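Local coordinates for protein sulfatase (PDB 6USS) that probably hydrolyses aryl sulfate esters as a calcium-dependent gut bacterial sulfatase, here with a cysteine in place of its catalytic serine, at residues N156-I161 / E389-K394; N202-R207 / P219-Y224; G447-I452 / P480-H485. The protein carries 1 engineered substitution. All coordinates share one frame; numbering follows the deposited sequence.

Contact 1. Residues N156-I161 / E389-K394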
loop_
_atom_site.group_PDB
_atom_site.type_symbol
_atom_site.label_atom_id
_atom_site.label_comp_id
_atom_site.label_asym_id
_atom_site.label_seq_id
_atom_site.Cartn_x
_atom_site.Cartn_y
_atom_site.Cartn_z
ATOM N N ASN A 156 6.520 -12.287 0.075
ATOM C CA ASN A 156 7.741 -13.082 0.013
ATOM C C ASN A 156 9.005 -12.231 -0.047
ATOM O O ASN A 156 10.080 -12.765 -0.337
ATOM C CB ASN A 156 7.703 -14.028 -1.184
ATOM C CG ASN A 156 6.937 -15.294 -0.892
ATOM O OD1 ASN A 156 7.517 -16.308 -0.495
ATOM N ND2 ASN A 156 5.623 -15.251 -1.094
ATOM N N GLY A 157 8.903 -10.922 0.204
ATOM C CA GLY A 157 10.074 -10.079 0.362
ATOM C C GLY A 157 10.358 -9.110 -0.763
ATOM O O GLY A 157 11.335 -8.363 -0.669
ATOM N N TYR A 158 9.546 -9.068 -1.808
ATOM C CA TYR A 158 9.792 -8.122 -2.887
ATOM C C TYR A 158 9.273 -6.733 -2.538
ATOM O O TYR A 158 8.281 -6.579 -1.816
ATOM C CB TYR A 158 9.143 -8.611 -4.181
ATOM C CG TYR A 158 10.040 -9.535 -4.966
ATOM C CD1 TYR A 158 10.268 -10.845 -4.531
ATOM C CD2 TYR A 158 10.665 -9.103 -6.138
ATOM C CE1 TYR A 158 11.083 -11.703 -5.242
ATOM C CE2 TYR A 158 11.483 -9.953 -6.855
ATOM C CZ TYR A 158 11.697 -11.249 -6.404
ATOM O OH TYR A 158 12.524 -12.089 -7.130
ATOM N N HIS A 159 9.979 -5.712 -3.034
ATOM C CA HIS A 159 9.485 -4.337 -3.020
ATOM C C HIS A 159 8.714 -4.128 -4.323
ATOM O O HIS A 159 9.300 -4.186 -5.409
ATOM C CB HIS A 159 10.634 -3.341 -2.879
ATOM C CG HIS A 159 10.210 -1.908 -2.996
ATOM N ND1 HIS A 159 9.321 -1.317 -2.120
ATOM C CD2 HIS A 159 10.550 -0.945 -3.888
ATOM C CE1 HIS A 159 9.142 -0.052 -2.460
ATOM N NE2 HIS A 159 9.876 0.200 -3.530
ATOM N N THR A 160 7.399 -3.914 -4.222
ATOM C CA THR A 160 6.507 -3.959 -5.378
ATOM C C THR A 160 6.110 -2.553 -5.804
ATOM O O THR A 160 5.634 -1.762 -4.979
ATOM C CB THR A 160 5.262 -4.775 -5.047
ATOM O OG1 THR A 160 4.666 -4.251 -3.859
ATOM C CG2 THR A 160 5.644 -6.211 -4.781
ATOM N N ILE A 161 6.293 -2.252 -7.086
ATOM C CA ILE A 161 6.043 -0.925 -7.636
ATOM C C ILE A 161 5.080 -1.056 -8.805
ATOM O O ILE A 161 5.323 -1.850 -9.722
ATOM C CB ILE A 161 7.339 -0.249 -8.120
ATOM C CG1 ILE A 161 8.388 -0.220 -7.018
ATOM C CG2 ILE A 161 7.049 1.140 -8.659
ATOM C CD1 ILE A 161 9.763 0.106 -7.526
ATOM N N GLU A 389 7.538 -18.028 -10.056
ATOM C CA GLU A 389 8.641 -18.977 -10.168
ATOM C C GLU A 389 9.957 -18.259 -10.436
ATOM O O GLU A 389 11.006 -18.653 -9.912
ATOM C CB GLU A 389 8.350 -19.994 -11.272
ATOM C CG GLU A 389 9.506 -20.946 -11.582
ATOM C CD GLU A 389 9.079 -22.125 -12.464
ATOM O OE1 GLU A 389 7.870 -22.219 -12.815
ATOM O OE2 GLU A 389 9.949 -22.972 -12.790
ATOM N N MET A 390 9.922 -17.204 -11.252
ATOM C CA MET A 390 11.122 -16.410 -11.460
ATOM C C MET A 390 11.602 -15.832 -10.146
ATOM O O MET A 390 12.813 -15.711 -9.910
ATOM C CB MET A 390 10.852 -15.286 -12.460
ATOM C CG MET A 390 10.802 -15.699 -13.901
ATOM S SD MET A 390 9.950 -14.405 -14.820
ATOM C CE MET A 390 10.250 -14.856 -16.513
ATOM N N ALA A 391 10.659 -15.451 -9.284
ATOM C CA ALA A 391 10.971 -14.873 -7.984
ATOM C C ALA A 391 11.302 -15.930 -6.936
ATOM O O ALA A 391 11.554 -15.584 -5.775
ATOM C CB ALA A 391 9.806 -14.003 -7.517
ATOM N N GLN A 392 11.328 -17.204 -7.331
ATOM C CA GLN A 392 11.675 -18.303 -6.437
ATOM C C GLN A 392 10.718 -18.367 -5.256
ATOM O O GLN A 392 11.110 -18.697 -4.136
ATOM C CB GLN A 392 13.127 -18.195 -5.966
ATOM C CG GLN A 392 14.121 -18.052 -7.094
ATOM C CD GLN A 392 15.517 -17.792 -6.576
ATOM O OE1 GLN A 392 15.823 -18.065 -5.410
ATOM N NE2 GLN A 392 16.371 -17.239 -7.427
ATOM N N VAL A 393 9.467 -17.999 -5.502
ATOM C CA VAL A 393 8.391 -18.263 -4.557
ATOM C C VAL A 393 8.009 -19.730 -4.720
ATOM O O VAL A 393 7.058 -20.064 -5.438
ATOM C CB VAL A 393 7.200 -17.315 -4.789
ATOM C CG1 VAL A 393 6.149 -17.465 -3.683
ATOM C CG2 VAL A 393 7.698 -15.877 -4.844
ATOM N N LYS A 394 8.762 -20.620 -4.065
ATOM C CA LYS A 394 8.623 -22.045 -4.355
ATOM C C LYS A 394 7.318 -22.627 -3.833
ATOM O O LYS A 394 6.910 -23.692 -4.296
ATOM C CB LYS A 394 9.848 -22.831 -3.825
ATOM C CG LYS A 394 11.135 -22.447 -4.589
ATOM C CD LYS A 394 12.449 -22.750 -3.867
ATOM C CE LYS A 394 13.643 -22.853 -4.853
ATOM N NZ LYS A 394 13.361 -22.475 -6.296
#
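Tyr158 and Asn156 meet Ala391 and Val393 where two helices end side by side, each in a Schellman motif: helix 149-155 closes with Gly157 at positive phi, helix 383-390 with Gln392. The tyrosine brings the hydroxyl end of its ring to the alanine methyl, with CE1 3.5 Å from Ala391 CB; the same CB lies 3.3 Å from Tyr158 OH. That hydroxyl is hydrogen-bonded to the backbone oxygen of Pro34, so the polar end of a buried ring is satisfied while its carbons pack. Two residues after Ala391, Val393 crosses Asn156 obliquely, its CG1 methyl lying against the carboxamide, 3.4 Å from Asn156 ND2. With CG1 anti to the backbone N (chi1 -172°), this branch of Val393 reaches the amide, and CG2 is left toward Asn156 CB at 4.1 Å. Asn156 ND2 is held by the carbonyl oxygen of Ile152, a bond back into its own helix. Ala391 and Val393 also touch Leu153 and Ile152 of that helix, and just beyond Tyr158 the chain enters strand 159-164 of the large mixed sheet. Within the second Schellman turn, Gln392 N bonds to Glu389 O at 3.0 Å.

Contact 2. Residues N202-R207 / P219-Y224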
loop_
_atom_site.group_PDB
_atom_site.type_symbol
_atom_site.label_atom_id
_atom_site.label_comp_id
_atom_site.label_asym_id
_atom_site.label_seq_id
_atom_site.Cartn_x
_atom_site.Cartn_y
_atom_site.Cartn_z
ATOM N N ASN A 202 -2.080 19.760 -21.189
ATOM C CA ASN A 202 -3.481 19.560 -20.848
ATOM C C ASN A 202 -3.666 18.937 -19.472
ATOM O O ASN A 202 -4.762 18.457 -19.161
ATOM C CB ASN A 202 -4.177 18.703 -21.908
ATOM C CG ASN A 202 -4.267 19.401 -23.256
ATOM O OD1 ASN A 202 -4.206 20.629 -23.342
ATOM N ND2 ASN A 202 -4.419 18.617 -24.316
ATOM N N ASN A 203 -2.625 18.930 -18.643
ATOM C CA ASN A 203 -2.674 18.343 -17.302
ATOM C C ASN A 203 -3.090 16.880 -17.335
ATOM O O ASN A 203 -3.632 16.371 -16.343
ATOM C CB ASN A 203 -3.621 19.110 -16.362
ATOM C CG ASN A 203 -3.333 20.597 -16.304
ATOM O OD1 ASN A 203 -2.201 21.039 -16.508
ATOM N ND2 ASN A 203 -4.362 21.380 -16.014
ATOM N N TYR A 204 -2.864 16.206 -18.467
ATOM C CA TYR A 204 -3.320 14.830 -18.687
ATOM C C TYR A 204 -4.815 14.676 -18.425
ATOM O O TYR A 204 -5.282 13.589 -18.057
ATOM C CB TYR A 204 -2.514 13.833 -17.842
ATOM C CG TYR A 204 -1.039 14.112 -17.917
ATOM C CD1 TYR A 204 -0.364 14.022 -19.129
ATOM C CD2 TYR A 204 -0.319 14.510 -16.790
ATOM C CE1 TYR A 204 0.999 14.305 -19.220
ATOM C CE2 TYR A 204 1.055 14.785 -16.867
ATOM C CZ TYR A 204 1.699 14.688 -18.092
ATOM O OH TYR A 204 3.040 14.974 -18.197
ATOM N N GLY A 205 -5.579 15.757 -18.588
ATOM C CA GLY A 205 -7.016 15.729 -18.377
ATOM C C GLY A 205 -7.503 16.356 -17.086
ATOM O O GLY A 205 -8.708 16.598 -16.963
ATOM N N ASN A 206 -6.633 16.642 -16.130
ATOM C CA ASN A 206 -7.111 17.138 -14.846
ATOM C C ASN A 206 -7.577 18.585 -14.965
ATOM O O ASN A 206 -6.865 19.434 -15.512
ATOM C CB ASN A 206 -6.018 17.028 -13.790
ATOM C CG ASN A 206 -5.714 15.595 -13.416
ATOM O OD1 ASN A 206 -6.365 15.019 -12.539
ATOM N ND2 ASN A 206 -4.720 15.008 -14.078
ATOM N N ARG A 207 -8.775 18.864 -14.452
ATOM C CA ARG A 207 -9.269 20.229 -14.400
ATOM C C ARG A 207 -8.657 20.957 -13.211
ATOM O O ARG A 207 -8.286 20.343 -12.207
ATOM C CB ARG A 207 -10.794 20.259 -14.301
ATOM C CG ARG A 207 -11.495 19.624 -15.481
ATOM C CD ARG A 207 -12.862 20.252 -15.726
ATOM N NE ARG A 207 -12.845 21.143 -16.884
ATOM C CZ ARG A 207 -13.040 22.458 -16.825
ATOM N NH1 ARG A 207 -13.287 23.052 -15.658
ATOM N NH2 ARG A 207 -13.000 23.181 -17.937
ATOM N N PRO A 219 -3.872 10.584 -12.584
ATOM C CA PRO A 219 -3.472 11.116 -11.280
ATOM C C PRO A 219 -1.984 10.879 -11.039
ATOM O O PRO A 219 -1.315 10.138 -11.764
ATOM C CB PRO A 219 -4.340 10.309 -10.304
ATOM C CG PRO A 219 -4.544 8.986 -10.999
ATOM C CD PRO A 219 -4.441 9.223 -12.486
ATOM N N GLY A 220 -1.464 11.548 -10.013
ATOM C CA GLY A 220 -0.111 11.270 -9.580
ATOM C C GLY A 220 0.999 11.941 -10.360
ATOM O O GLY A 220 2.166 11.589 -10.158
ATOM N N LEU A 221 0.691 12.900 -11.241
ATOM C CA LEU A 221 1.715 13.557 -12.052
ATOM C C LEU A 221 1.547 15.072 -12.010
ATOM O O LEU A 221 1.791 15.769 -13.009
ATOM C CB LEU A 221 1.673 13.048 -13.491
ATOM C CG LEU A 221 1.848 11.534 -13.637
ATOM C CD1 LEU A 221 1.554 11.108 -15.062
ATOM C CD2 LEU A 221 3.259 11.093 -13.198
ATOM N N ASP A 222 1.131 15.587 -10.849
ATOM C CA ASP A 222 0.747 16.988 -10.743
ATOM C C ASP A 222 1.919 17.915 -11.065
ATOM O O ASP A 222 1.729 18.967 -11.688
ATOM C CB ASP A 222 0.179 17.270 -9.346
ATOM C CG ASP A 222 -1.174 16.546 -9.068
ATOM O OD1 ASP A 222 -1.480 15.485 -9.670
ATOM O OD2 ASP A 222 -1.936 17.049 -8.213
ATOM N N LYS A 223 3.146 17.533 -10.691
ATOM C CA LYS A 223 4.279 18.420 -10.944
ATOM C C LYS A 223 4.638 18.535 -12.425
ATOM O O LYS A 223 5.463 19.386 -12.775
ATOM C CB LYS A 223 5.512 17.971 -10.147
ATOM C CG LYS A 223 6.135 16.640 -10.609
ATOM C CD LYS A 223 7.524 16.413 -9.973
ATOM C CE LYS A 223 7.766 14.939 -9.578
ATOM N NZ LYS A 223 7.191 14.471 -8.251
ATOM N N TYR A 224 4.067 17.712 -13.305
ATOM C CA TYR A 224 4.323 17.846 -14.734
ATOM C C TYR A 224 3.263 18.680 -15.436
ATOM O O TYR A 224 3.382 18.911 -16.645
ATOM C CB TYR A 224 4.420 16.466 -15.400
ATOM C CG TYR A 224 5.514 15.598 -14.825
ATOM C CD1 TYR A 224 6.817 15.699 -15.286
ATOM C CD2 TYR A 224 5.246 14.679 -13.812
ATOM C CE1 TYR A 224 7.830 14.913 -14.756
ATOM C CE2 TYR A 224 6.251 13.888 -13.280
ATOM C CZ TYR A 224 7.547 14.014 -13.755
ATOM O OH TYR A 224 8.572 13.249 -13.234
#
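Tyr204 reaches across to Leu221 and Tyr224, and the two pieces of this long loop touch through side-chain packing. One side of the Tyr204 ring does the touching: CE2 lies 3.8 Å from Leu221 CB and 4.0 Å from Tyr224 CB. Tyr204 CG stands anti to the carbonyl carbon (chi1 -46°), which sends the ring toward 219-224. The leucine side chain crosses the tyrosine at about a right angle, and its CD1 methyl also approaches CE2. Tyr224 CB sits at the edge of the Tyr204 ring, near its plane and 3.5 Å from Tyr204 OH, so it is the root of the second tyrosine that is met while its ring leads off elsewhere.

Polar bonds hold each piece in shape. In 202-207 two asparagines clasp each other's backbone: Asn206 ND2 donates to Asn203 O at 2.9 Å, nearly along the C=O axis, and Asn203 ND2 returns a bond to Asn206 O at 3.2 Å. Each acceptor lies close to the amide plane of its donor, which fixes the rotation of both carboxamides. Asn203 O also accepts from Asn206 N, so two donors of one residue grip it. This clasp spans Tyr204 and Gly205 and steadies the turn from which the tyrosine projects. Within 219-224, Tyr224 N bonds to Leu221 O at 3.0 Å, consistent with both CB atoms facing the same ring. Val218, just before 219-224, bonds to the Tyr204 backbone and, through its O, to Asn206 ND2.

The hydroxyl ends are tied down outside the two pieces, Tyr204 OH to the backbone oxygen of Thr229 and Tyr224 OH to Glu238. Tyr204 rests on Val231 and Ala234 and Tyr224 on Leu237, so the loop that follows strand 185-187 is folded down against helix 231-247.

Contact 3. Residues G447-I452 / P480-H485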
loop_
_atom_site.group_PDB
_atom_site.type_symbol
_atom_site.label_atom_id
_atom_site.label_comp_id
_atom_site.label_asym_id
_atom_site.label_seq_id
_atom_site.Cartn_x
_atom_site.Cartn_y
_atom_site.Cartn_z
ATOM N N GLY A 447 -3.313 -27.037 -30.533
ATOM C CA GLY A 447 -2.480 -27.450 -31.655
ATOM C C GLY A 447 -2.556 -26.415 -32.765
ATOM O O GLY A 447 -2.451 -25.205 -32.534
ATOM N N ASP A 448 -2.749 -26.893 -33.984
ATOM C CA ASP A 448 -2.805 -26.021 -35.143
ATOM C C ASP A 448 -4.171 -25.400 -35.334
ATOM O O ASP A 448 -4.350 -24.611 -36.266
ATOM C CB ASP A 448 -2.451 -26.813 -36.405
ATOM C CG ASP A 448 -1.042 -27.365 -36.374
ATOM O OD1 ASP A 448 -0.232 -26.901 -35.525
ATOM O OD2 ASP A 448 -0.749 -28.260 -37.202
ATOM N N TRP A 449 -5.140 -25.761 -34.503
ATOM C CA TRP A 449 -6.538 -25.527 -34.810
ATOM C C TRP A 449 -7.137 -24.533 -33.836
ATOM O O TRP A 449 -6.886 -24.597 -32.630
ATOM C CB TRP A 449 -7.324 -26.836 -34.791
ATOM C CG TRP A 449 -6.957 -27.733 -35.936
ATOM C CD1 TRP A 449 -6.197 -28.863 -35.881
ATOM C CD2 TRP A 449 -7.322 -27.562 -37.314
ATOM N NE1 TRP A 449 -6.073 -29.409 -37.137
ATOM C CE2 TRP A 449 -6.750 -28.626 -38.034
ATOM C CE3 TRP A 449 -8.082 -26.619 -38.006
ATOM C CZ2 TRP A 449 -6.919 -28.773 -39.413
ATOM C CZ3 TRP A 449 -8.243 -26.765 -39.384
ATOM C CH2 TRP A 449 -7.669 -27.837 -40.068
ATOM N N LYS A 450 -7.912 -23.605 -34.381
ATOM C CA LYS A 450 -8.573 -22.566 -33.610
ATOM C C LYS A 450 -10.044 -22.580 -33.985
ATOM O O LYS A 450 -10.380 -22.524 -35.176
ATOM C CB LYS A 450 -7.948 -21.199 -33.899
ATOM C CG LYS A 450 -8.549 -20.037 -33.137
ATOM C CD LYS A 450 -7.813 -18.762 -33.512
ATOM C CE LYS A 450 -8.285 -17.595 -32.673
ATOM N NZ LYS A 450 -7.672 -16.294 -33.095
ATOM N N LEU A 451 -10.916 -22.684 -32.980
ATOM C CA LEU A 451 -12.356 -22.693 -33.205
ATOM C C LEU A 451 -12.974 -21.475 -32.529
ATOM O O LEU A 451 -12.817 -21.285 -31.318
ATOM C CB LEU A 451 -13.002 -23.976 -32.681
ATOM C CG LEU A 451 -14.538 -23.865 -32.650
ATOM C CD1 LEU A 451 -15.094 -23.852 -34.065
ATOM C CD2 LEU A 451 -15.189 -24.973 -31.818
ATOM N N ILE A 452 -13.674 -20.660 -33.315
ATOM C CA ILE A 452 -14.418 -19.507 -32.821
ATOM C C ILE A 452 -15.902 -19.798 -32.985
ATOM O O ILE A 452 -16.356 -20.189 -34.074
ATOM C CB ILE A 452 -14.028 -18.213 -33.556
ATOM C CG1 ILE A 452 -12.522 -17.960 -33.454
ATOM C CG2 ILE A 452 -14.807 -17.036 -33.003
ATOM C CD1 ILE A 452 -12.019 -16.907 -34.422
ATOM N N PRO A 480 -15.525 -31.547 -40.140
ATOM C CA PRO A 480 -16.616 -31.612 -39.154
ATOM C C PRO A 480 -16.216 -32.370 -37.903
ATOM O O PRO A 480 -16.664 -32.028 -36.802
ATOM C CB PRO A 480 -17.737 -32.316 -39.931
ATOM C CG PRO A 480 -17.004 -33.146 -40.984
ATOM C CD PRO A 480 -15.776 -32.371 -41.342
ATOM N N ASP A 481 -15.381 -33.405 -38.064
ATOM C CA ASP A 481 -14.795 -34.118 -36.932
ATOM C C ASP A 481 -14.184 -33.142 -35.928
ATOM O O ASP A 481 -14.459 -33.207 -34.722
ATOM C CB ASP A 481 -13.744 -35.132 -37.440
ATOM C CG ASP A 481 -12.844 -34.579 -38.630
ATOM O OD1 ASP A 481 -13.367 -33.924 -39.571
ATOM O OD2 ASP A 481 -11.605 -34.836 -38.647
ATOM N N ILE A 482 -13.374 -32.205 -36.424
ATOM C CA ILE A 482 -12.660 -31.284 -35.552
ATOM C C ILE A 482 -13.632 -30.349 -34.848
ATOM O O ILE A 482 -13.576 -30.176 -33.622
ATOM C CB ILE A 482 -11.631 -30.489 -36.362
ATOM C CG1 ILE A 482 -10.570 -31.441 -36.921
ATOM C CG2 ILE A 482 -11.036 -29.402 -35.499
ATOM C CD1 ILE A 482 -9.495 -30.763 -37.741
ATOM N N VAL A 483 -14.526 -29.724 -35.626
ATOM C CA VAL A 483 -15.457 -28.731 -35.095
ATOM C C VAL A 483 -16.202 -29.293 -33.894
ATOM O O VAL A 483 -16.335 -28.635 -32.852
ATOM C CB VAL A 483 -16.420 -28.265 -36.205
ATOM C CG1 VAL A 483 -17.489 -27.354 -35.640
ATOM C CG2 VAL A 483 -15.654 -27.547 -37.314
ATOM N N LYS A 484 -16.641 -30.542 -33.991
ATOM C CA LYS A 484 -17.396 -31.129 -32.889
ATOM C C LYS A 484 -16.518 -31.344 -31.664
ATOM O O LYS A 484 -16.913 -30.984 -30.546
ATOM C CB LYS A 484 -18.060 -32.437 -33.337
ATOM C CG LYS A 484 -19.080 -32.959 -32.323
ATOM C CD LYS A 484 -19.541 -34.364 -32.649
ATOM C CE LYS A 484 -18.367 -35.326 -32.657
ATOM N NZ LYS A 484 -18.807 -36.740 -32.570
ATOM N N HIS A 485 -15.325 -31.915 -31.856
ATOM C CA HIS A 485 -14.467 -32.191 -30.707
ATOM C C HIS A 485 -14.051 -30.895 -30.018
ATOM O O HIS A 485 -14.162 -30.763 -28.789
ATOM C CB HIS A 485 -13.239 -32.999 -31.127
ATOM C CG HIS A 485 -13.554 -34.369 -31.670
ATOM N ND1 HIS A 485 -12.734 -35.021 -32.570
ATOM C CD2 HIS A 485 -14.597 -35.208 -31.442
ATOM C CE1 HIS A 485 -13.256 -36.200 -32.870
ATOM N NE2 HIS A 485 -14.388 -36.336 -32.201
#
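Trp449 offers one face of its indole to Ile482, whose CD1 methyl stands over the ring. The contact is a CH-pi interaction: CD1 is 3.8 Å from the centroid of the five-membered ring and 23° off its normal. The methyl is displaced toward the rim, and its nearest ring atom is Trp449 CE2 at 3.5 Å. It lies over CE2, the end of the shared bond between NE1 and CZ2, and the side chains cross at about a right angle. Ile482 reaches this far because CD1 is anti to CA (chi2 -180°), which makes the end methyl the part that touches.

Two residues along the strand, Leu451 points to the helix as well. Its CD2 methyl comes 4.0 Å from Val483 O, a looser approach to an oxygen whose hydrogen-bond partner is Ser487 OG. Trp449 and Leu451 share one side of strand 449-454, and the first turn of helix 480-496 packs against it. Lys450, between them, turns to the other side of the sheet, where it forms salt bridges with Glu353 and Glu471. The strand is one of four in an antiparallel sheet.

Further along the helix, Leu486 touches both Trp449 and Leu451, while the His479 ring meets the indole with the planes about 55° apart. The joint between strand and helix start thus rests on dispersion and on the fit of methyl to ring face, with weak directionality compared with a hydrogen bond.

Contacts 1 and 2 belong to the sulfatase family region, and along the chain contact 2 falls between the two halves of contact 1; contact 3 follows both. Contact 1 lies at the large mixed sheet, where strand 159-164 begins beside the end of helix 383-390. Contact 2 packs the excursion between strand 185-187 and helix 231-247, about 32 Å away centre to centre. Contact 3 joins the separate four-stranded antiparallel sheet to helix 480-496, with its centre about 39 Å from that of contact 1 and 49 Å from that of contact 2; contacts 2 and 3 lie on opposite sides of the chain's centre. All three lie away from the calcium site and are structural packing in different parts of the fold.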